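Local coordinates for protein putative polyketide cyclase (Pseudomonas putida KT2440, PDB 3F7X) that is of unknown function but, as a putative polyketide cyclase of the SnoaL-like family, may bind a small organic molecule in its cone-shaped fold, at residues 71-84 with 97-111. Residues are numbered along the deposited sequence; the frame is centred on the assembly and turned at random. Where two conformers were deposited one is given.
With EDO (1,2-ethanediol), chain E; EDO (1,2-ethanediol), chain I.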
loop_
_atom_site.group_PDB
_atom_site.type_symbol
_atom_site.label_atom_id
_atom_site.label_comp_id
_atom_site.label_asym_id
_atom_site.label_seq_id
_atom_site.Cartn_x
_atom_site.Cartn_y
_atom_site.Cartn_z
ATOM N N LYS A 71 -3.294 -14.147 -16.950
ATOM C CA LYS A 71 -4.257 -14.752 -16.033
ATOM C C LYS A 71 -5.249 -13.713 -15.558
ATOM O O LYS A 71 -6.450 -13.959 -15.502
ATOM C CB LYS A 71 -3.560 -15.404 -14.853
ATOM C CG LYS A 71 -4.528 -16.209 -13.946
ATOM C CD LYS A 71 -4.894 -17.610 -14.494
ATOM C CE LYS A 71 -6.231 -18.174 -13.912
ATOM N NZ LYS A 71 -6.263 -18.449 -12.428
HETATM N N MSE A 72 -4.755 -12.532 -15.222
HETATM C CA MSE A 72 -5.637 -11.480 -14.757
HETATM C C MSE A 72 -6.657 -11.145 -15.854
HETATM O O MSE A 72 -7.852 -10.962 -15.580
HETATM C CB MSE A 72 -4.816 -10.257 -14.344
HETATM C CG MSE A 72 -5.506 -9.363 -13.354
HETATM SE SE MSE A 72 -4.398 -7.834 -12.898
HETATM C CE MSE A 72 -5.309 -6.808 -14.148
ATOM N N ASN A 73 -6.189 -11.060 -17.093
ATOM C CA ASN A 73 -7.074 -10.754 -18.215
ATOM C C ASN A 73 -8.084 -11.854 -18.531
ATOM O O ASN A 73 -9.129 -11.576 -19.111
ATOM C CB ASN A 73 -6.241 -10.354 -19.443
ATOM C CG ASN A 73 -5.516 -9.017 -19.255
ATOM O OD1 ASN A 73 -5.962 -8.180 -18.464
ATOM N ND2 ASN A 73 -4.429 -8.808 -19.980
ATOM N N ARG A 74 -7.777 -13.089 -18.169
ATOM C CA ARG A 74 -8.671 -14.248 -18.300
ATOM C C ARG A 74 -9.852 -14.130 -17.329
ATOM O O ARG A 74 -10.914 -14.664 -17.591
ATOM C CB ARG A 74 -7.846 -15.537 -18.010
ATOM C CG ARG A 74 -8.576 -16.887 -17.909
ATOM C CD ARG A 74 -9.003 -17.399 -19.231
ATOM N NE ARG A 74 -9.901 -18.546 -19.054
ATOM C CZ ARG A 74 -11.203 -18.388 -18.856
ATOM N NH1 ARG A 74 -11.670 -17.143 -18.755
ATOM N NH2 ARG A 74 -12.012 -19.452 -18.717
ATOM N N CYS A 75 -9.610 -13.491 -16.177
ATOM C CA CYS A 75 -10.509 -13.568 -15.037
ATOM C C CYS A 75 -11.178 -12.272 -14.577
ATOM O O CYS A 75 -12.171 -12.358 -13.882
ATOM C CB CYS A 75 -9.770 -14.166 -13.818
ATOM S SG CYS A 75 -9.166 -15.840 -14.063
ATOM N N TYR A 76 -10.631 -11.106 -14.918
ATOM C CA TYR A 76 -11.115 -9.834 -14.416
ATOM C C TYR A 76 -11.081 -8.790 -15.509
ATOM O O TYR A 76 -10.251 -8.836 -16.414
ATOM C CB TYR A 76 -10.203 -9.289 -13.323
ATOM C CG TYR A 76 -9.883 -10.264 -12.189
ATOM C CD1 TYR A 76 -10.706 -10.376 -11.088
ATOM C CD2 TYR A 76 -8.770 -11.075 -12.234
ATOM C CE1 TYR A 76 -10.426 -11.252 -10.067
ATOM C CE2 TYR A 76 -8.461 -11.930 -11.199
ATOM C CZ TYR A 76 -9.288 -12.027 -10.136
ATOM O OH TYR A 76 -8.974 -12.912 -9.138
ATOM N N ARG A 77 -11.953 -7.788 -15.365
ATOM C CA ARG A 77 -11.749 -6.540 -16.086
ATOM C C ARG A 77 -11.837 -5.421 -15.068
ATOM O O ARG A 77 -12.740 -5.376 -14.247
ATOM C CB ARG A 77 -12.767 -6.393 -17.217
ATOM C CG ARG A 77 -12.743 -5.139 -17.978
ATOM C CD ARG A 77 -13.977 -5.061 -18.936
ATOM N NE ARG A 77 -14.273 -6.377 -19.537
ATOM C CZ ARG A 77 -13.745 -6.822 -20.674
ATOM N NH1 ARG A 77 -12.946 -6.019 -21.380
ATOM N NH2 ARG A 77 -14.021 -8.061 -21.119
ATOM N N GLU A 78 -10.808 -4.574 -15.093
ATOM C CA GLU A 78 -10.712 -3.477 -14.127
ATOM C C GLU A 78 -10.452 -2.164 -14.820
ATOM O O GLU A 78 -9.786 -2.098 -15.844
ATOM C CB GLU A 78 -9.603 -3.735 -13.122
ATOM C CG GLU A 78 -9.904 -4.912 -12.214
ATOM C CD GLU A 78 -8.884 -5.171 -11.142
ATOM O OE1 GLU A 78 -7.785 -4.544 -11.155
ATOM O OE2 GLU A 78 -9.198 -5.990 -10.246
ATOM N N ARG A 79 -11.011 -1.112 -14.215
ATOM C CA ARG A 79 -10.761 0.266 -14.564
ATOM C C ARG A 79 -10.363 0.983 -13.291
ATOM O O ARG A 79 -11.052 0.878 -12.271
ATOM C CB ARG A 79 -12.041 0.924 -15.126
ATOM C CG ARG A 79 -11.945 2.386 -15.317
ATOM C CD ARG A 79 -13.215 2.924 -15.910
ATOM N NE ARG A 79 -14.419 2.692 -15.102
ATOM C CZ ARG A 79 -14.831 3.469 -14.092
ATOM N NH1 ARG A 79 -14.169 4.572 -13.766
ATOM N NH2 ARG A 79 -15.928 3.125 -13.451
ATOM N N LEU A 80 -9.269 1.746 -13.362
ATOM C CA LEU A 80 -8.796 2.472 -12.203
ATOM C C LEU A 80 -9.189 3.923 -12.324
ATOM O O LEU A 80 -8.942 4.523 -13.385
ATOM C CB LEU A 80 -7.317 2.386 -12.094
ATOM C CG LEU A 80 -6.753 1.020 -12.165
ATOM C CD1 LEU A 80 -5.217 1.072 -11.956
ATOM C CD2 LEU A 80 -7.400 -0.004 -11.213
ATOM N N ALA A 81 -9.789 4.467 -11.293
ATOM C CA ALA A 81 -10.287 5.823 -11.245
ATOM C C ALA A 81 -9.571 6.599 -10.165
ATOM O O ALA A 81 -8.950 6.017 -9.268
ATOM C CB ALA A 81 -11.800 5.810 -10.984
ATOM N N ASP A 82 -9.647 7.908 -10.263
ATOM C CA ASP A 82 -9.159 8.748 -9.174
ATOM C C ASP A 82 -7.658 8.513 -8.936
ATOM O O ASP A 82 -7.231 8.489 -7.793
ATOM C CB ASP A 82 -9.944 8.460 -7.875
ATOM C CG ASP A 82 -11.446 8.346 -8.076
ATOM O OD1 ASP A 82 -12.056 9.248 -8.694
ATOM O OD2 ASP A 82 -12.020 7.371 -7.546
ATOM N N ILE A 83 -6.864 8.328 -9.996
ATOM C CA ILE A 83 -5.472 7.974 -9.848
ATOM C C ILE A 83 -4.666 9.191 -9.432
ATOM O O ILE A 83 -4.664 10.218 -10.119
ATOM C CB ILE A 83 -4.872 7.363 -11.125
ATOM C CG1 ILE A 83 -5.746 6.205 -11.674
ATOM C CG2 ILE A 83 -3.450 6.899 -10.840
ATOM C CD1 ILE A 83 -5.361 5.770 -13.073
ATOM N N VAL A 84 -3.952 9.055 -8.328
ATOM C CA VAL A 84 -3.036 10.074 -7.820
ATOM C C VAL A 84 -1.637 9.458 -7.832
ATOM O O VAL A 84 -1.410 8.437 -7.184
ATOM C CB VAL A 84 -3.444 10.524 -6.409
ATOM C CG1 VAL A 84 -2.382 11.495 -5.860
ATOM C CG2 VAL A 84 -4.819 11.124 -6.411
ATOM N N GLU A 97 -2.192 5.950 -5.744
ATOM C CA GLU A 97 -3.406 5.533 -5.062
ATOM C C GLU A 97 -4.585 5.749 -6.003
ATOM O O GLU A 97 -4.589 6.692 -6.788
ATOM C CB GLU A 97 -3.612 6.316 -3.753
ATOM C CG GLU A 97 -4.525 5.587 -2.820
ATOM C CD GLU A 97 -4.717 6.198 -1.446
ATOM O OE1 GLU A 97 -4.566 7.434 -1.326
ATOM O OE2 GLU A 97 -5.131 5.434 -0.540
ATOM N N PHE A 98 -5.568 4.876 -5.949
ATOM C CA PHE A 98 -6.657 4.871 -6.899
ATOM C C PHE A 98 -7.804 4.018 -6.390
ATOM O O PHE A 98 -7.698 3.301 -5.386
ATOM C CB PHE A 98 -6.155 4.380 -8.271
ATOM C CG PHE A 98 -5.325 3.136 -8.212
ATOM C CD1 PHE A 98 -5.900 1.893 -8.207
ATOM C CD2 PHE A 98 -3.962 3.233 -8.125
ATOM C CE1 PHE A 98 -5.126 0.766 -8.126
ATOM C CE2 PHE A 98 -3.187 2.099 -8.022
ATOM C CZ PHE A 98 -3.759 0.870 -8.019
ATOM N N THR A 99 -8.902 4.085 -7.126
ATOM C CA THR A 99 -10.089 3.272 -6.858
ATOM C C THR A 99 -10.237 2.265 -7.985
ATOM O O THR A 99 -10.318 2.629 -9.162
ATOM C CB THR A 99 -11.363 4.112 -6.765
ATOM O OG1 THR A 99 -11.179 5.090 -5.757
ATOM C CG2 THR A 99 -12.554 3.219 -6.410
ATOM N N VAL A 100 -10.260 0.994 -7.624
ATOM C CA VAL A 100 -10.488 -0.096 -8.563
ATOM C C VAL A 100 -11.983 -0.313 -8.768
ATOM O O VAL A 100 -12.704 -0.540 -7.820
ATOM C CB VAL A 100 -9.854 -1.402 -8.069
ATOM C CG1 VAL A 100 -10.109 -2.520 -9.074
ATOM C CG2 VAL A 100 -8.356 -1.229 -7.797
ATOM N N HIS A 101 -12.409 -0.227 -10.023
ATOM C CA HIS A 101 -13.745 -0.617 -10.457
ATOM C C HIS A 101 -13.590 -1.877 -11.289
ATOM O O HIS A 101 -12.997 -1.840 -12.349
ATOM C CB HIS A 101 -14.397 0.466 -11.316
ATOM C CG HIS A 101 -14.656 1.722 -10.572
ATOM N ND1 HIS A 101 -15.879 2.014 -10.015
ATOM C CD2 HIS A 101 -13.823 2.722 -10.210
ATOM C CE1 HIS A 101 -15.795 3.171 -9.376
ATOM N NE2 HIS A 101 -14.560 3.621 -9.485
ATOM N N GLY A 102 -14.108 -2.993 -10.815
ATOM C CA GLY A 102 -13.847 -4.267 -11.480
ATOM C C GLY A 102 -15.072 -5.115 -11.671
ATOM O O GLY A 102 -16.121 -4.916 -11.038
ATOM N N GLN A 103 -14.907 -6.106 -12.529
ATOM C CA GLN A 103 -15.882 -7.153 -12.711
ATOM C C GLN A 103 -15.129 -8.498 -12.733
ATOM O O GLN A 103 -14.117 -8.618 -13.398
ATOM C CB GLN A 103 -16.644 -6.975 -14.030
ATOM C CG GLN A 103 -17.850 -7.919 -14.114
ATOM C CD GLN A 103 -18.804 -7.654 -15.252
ATOM O OE1 GLN A 103 -18.436 -7.107 -16.282
ATOM N NE2 GLN A 103 -20.036 -8.079 -15.074
ATOM N N TYR A 104 -15.644 -9.455 -11.965
ATOM C CA TYR A 104 -15.032 -10.783 -11.830
ATOM C C TYR A 104 -15.699 -11.715 -12.837
ATOM O O TYR A 104 -16.888 -12.034 -12.714
ATOM C CB TYR A 104 -15.225 -11.252 -10.395
ATOM C CG TYR A 104 -14.472 -12.482 -9.969
ATOM C CD1 TYR A 104 -13.344 -12.932 -10.638
ATOM C CD2 TYR A 104 -14.870 -13.191 -8.848
ATOM C CE1 TYR A 104 -12.686 -14.079 -10.213
ATOM C CE2 TYR A 104 -14.205 -14.314 -8.412
ATOM C CZ TYR A 104 -13.106 -14.775 -9.095
ATOM O OH TYR A 104 -12.411 -15.913 -8.698
ATOM N N LEU A 105 -14.928 -12.051 -13.872
ATOM C CA LEU A 105 -15.480 -12.700 -15.082
ATOM C C LEU A 105 -15.392 -14.211 -15.094
ATOM O O LEU A 105 -16.258 -14.838 -15.700
ATOM C CB LEU A 105 -14.771 -12.176 -16.343
ATOM C CG LEU A 105 -14.746 -10.667 -16.536
ATOM C CD1 LEU A 105 -14.000 -10.250 -17.793
ATOM C CD2 LEU A 105 -16.167 -10.168 -16.462
ATOM N N ALA A 106 -14.326 -14.778 -14.535
ATOM C CA ALA A 106 -14.078 -16.205 -14.621
ATOM C C ALA A 106 -13.285 -16.595 -13.392
ATOM O O ALA A 106 -12.460 -15.857 -12.895
ATOM C CB ALA A 106 -13.362 -16.590 -15.931
ATOM N N ASP A 107 -13.543 -17.803 -12.896
ATOM C CA ASP A 107 -12.956 -18.272 -11.646
ATOM C C ASP A 107 -11.461 -18.165 -11.700
ATOM O O ASP A 107 -10.810 -18.695 -12.634
ATOM C CB ASP A 107 -13.296 -19.746 -11.440
ATOM C CG ASP A 107 -14.737 -20.013 -11.159
ATOM O OD1 ASP A 107 -15.588 -19.104 -11.101
ATOM O OD2 ASP A 107 -15.029 -21.243 -10.993
ATOM N N ASP A 108 -10.891 -17.552 -10.684
ATOM C CA ASP A 108 -9.450 -17.508 -10.477
ATOM C C ASP A 108 -9.090 -18.530 -9.386
ATOM O O ASP A 108 -9.905 -18.872 -8.509
ATOM C CB ASP A 108 -9.043 -16.086 -10.117
ATOM C CG ASP A 108 -7.558 -15.832 -10.198
ATOM O OD1 ASP A 108 -6.782 -16.691 -10.670
ATOM O OD2 ASP A 108 -7.158 -14.697 -9.808
ATOM N N GLU A 109 -7.885 -19.056 -9.477
ATOM C CA GLU A 109 -7.506 -20.186 -8.632
ATOM C C GLU A 109 -7.393 -19.792 -7.153
ATOM O O GLU A 109 -6.816 -18.758 -6.797
ATOM C CB GLU A 109 -6.196 -20.800 -9.102
ATOM C CG GLU A 109 -6.311 -21.318 -10.525
ATOM C CD GLU A 109 -5.377 -22.448 -10.817
ATOM O OE1 GLU A 109 -5.558 -23.509 -10.239
ATOM O OE2 GLU A 109 -4.449 -22.249 -11.594
ATOM N N GLY A 110 -7.998 -20.582 -6.283
ATOM C CA GLY A 110 -7.884 -20.351 -4.838
ATOM C C GLY A 110 -8.799 -19.291 -4.294
ATOM O O GLY A 110 -8.622 -18.857 -3.145
ATOM N N LEU A 111 -9.752 -18.840 -5.104
ATOM C CA LEU A 111 -10.597 -17.692 -4.787
ATOM C C LEU A 111 -12.076 -18.041 -4.948
ATOM O O LEU A 111 -12.395 -19.125 -5.438
ATOM C CB LEU A 111 -10.168 -16.504 -5.651
ATOM C CG LEU A 111 -8.787 -15.940 -5.332
ATOM C CD1 LEU A 111 -8.339 -14.950 -6.388
ATOM C CD2 LEU A 111 -8.741 -15.299 -3.952
HETATM C C1 EDO E . -7.341 -4.461 -16.389
HETATM O O1 EDO E . -8.475 -5.274 -16.790
HETATM C C2 EDO E . -6.018 -4.764 -17.081
HETATM O O2 EDO E . -6.014 -4.237 -18.423
HETATM C C1 EDO I . -8.472 6.853 -2.247
HETATM O O1 EDO I . -9.267 8.013 -2.562
HETATM C C2 EDO I . -8.803 5.735 -3.219
HETATM O O2 EDO I . -8.959 6.315 -4.525
HETATM O O HOH W 1 -8.518 -20.216 -12.824
HETATM O O HOH W 2 -14.205 6.114 -8.376
#
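Tyr-76 lies beside Tyr-104 with the two rings nearly parallel, planes 12° apart, but slid so far along each other that they barely overlap; the nearest carbons, CE1 of Tyr-76 and CD1 of Tyr-104, are 3.4 Å apart. The hydroxyl of Tyr-76 donates to the anti lone pair of Asp-108 OD2 at 2.6 Å, with the carboxylate turned steeply against the ring. Asp-108 OD1 accepts from the backbone N of Glu-109. With CG of Asp-108 anti to its own nitrogen (chi1 -166°), the carboxylate reaches back to the helix end, where these two bonds help fix it; a salt bridge from one of two Lys-71 conformers adds to them, its NZ to OD1 distance doubtfully short. The backbone N of Asp-108 donates to Tyr-104 OH, itself hydrogen-bonded to the carbonyl of Pro-112.

Beyond this cluster strands 76-81 and 97-104 pair antiparallel. On the face bearing Arg-79, its guanidinium lies flat over the His-101 ring, planes 21° apart, with NH2 3.4 Å from CG of His-101. A water joins His-101 NE2 to Asp-82 OD2. On the opposite face Leu-80 CD1 sits 4.0 Å from the Phe-98 ring centroid, a CH-pi contact over the face, while Leu-80 CD2 meets Val-100 CG2. A beta bulge between Ala-81 and Val-84, where the chain turns a corner at Asp-82, shifts the register by one.

The hairpin ends the sheet within this chain: strand 76-87, entered directly from helix 62-75, is outermost, strand 93-104 pairs along its other edge with strand 118-130, and helix 22-35 packs against Leu-80 and Glu-78.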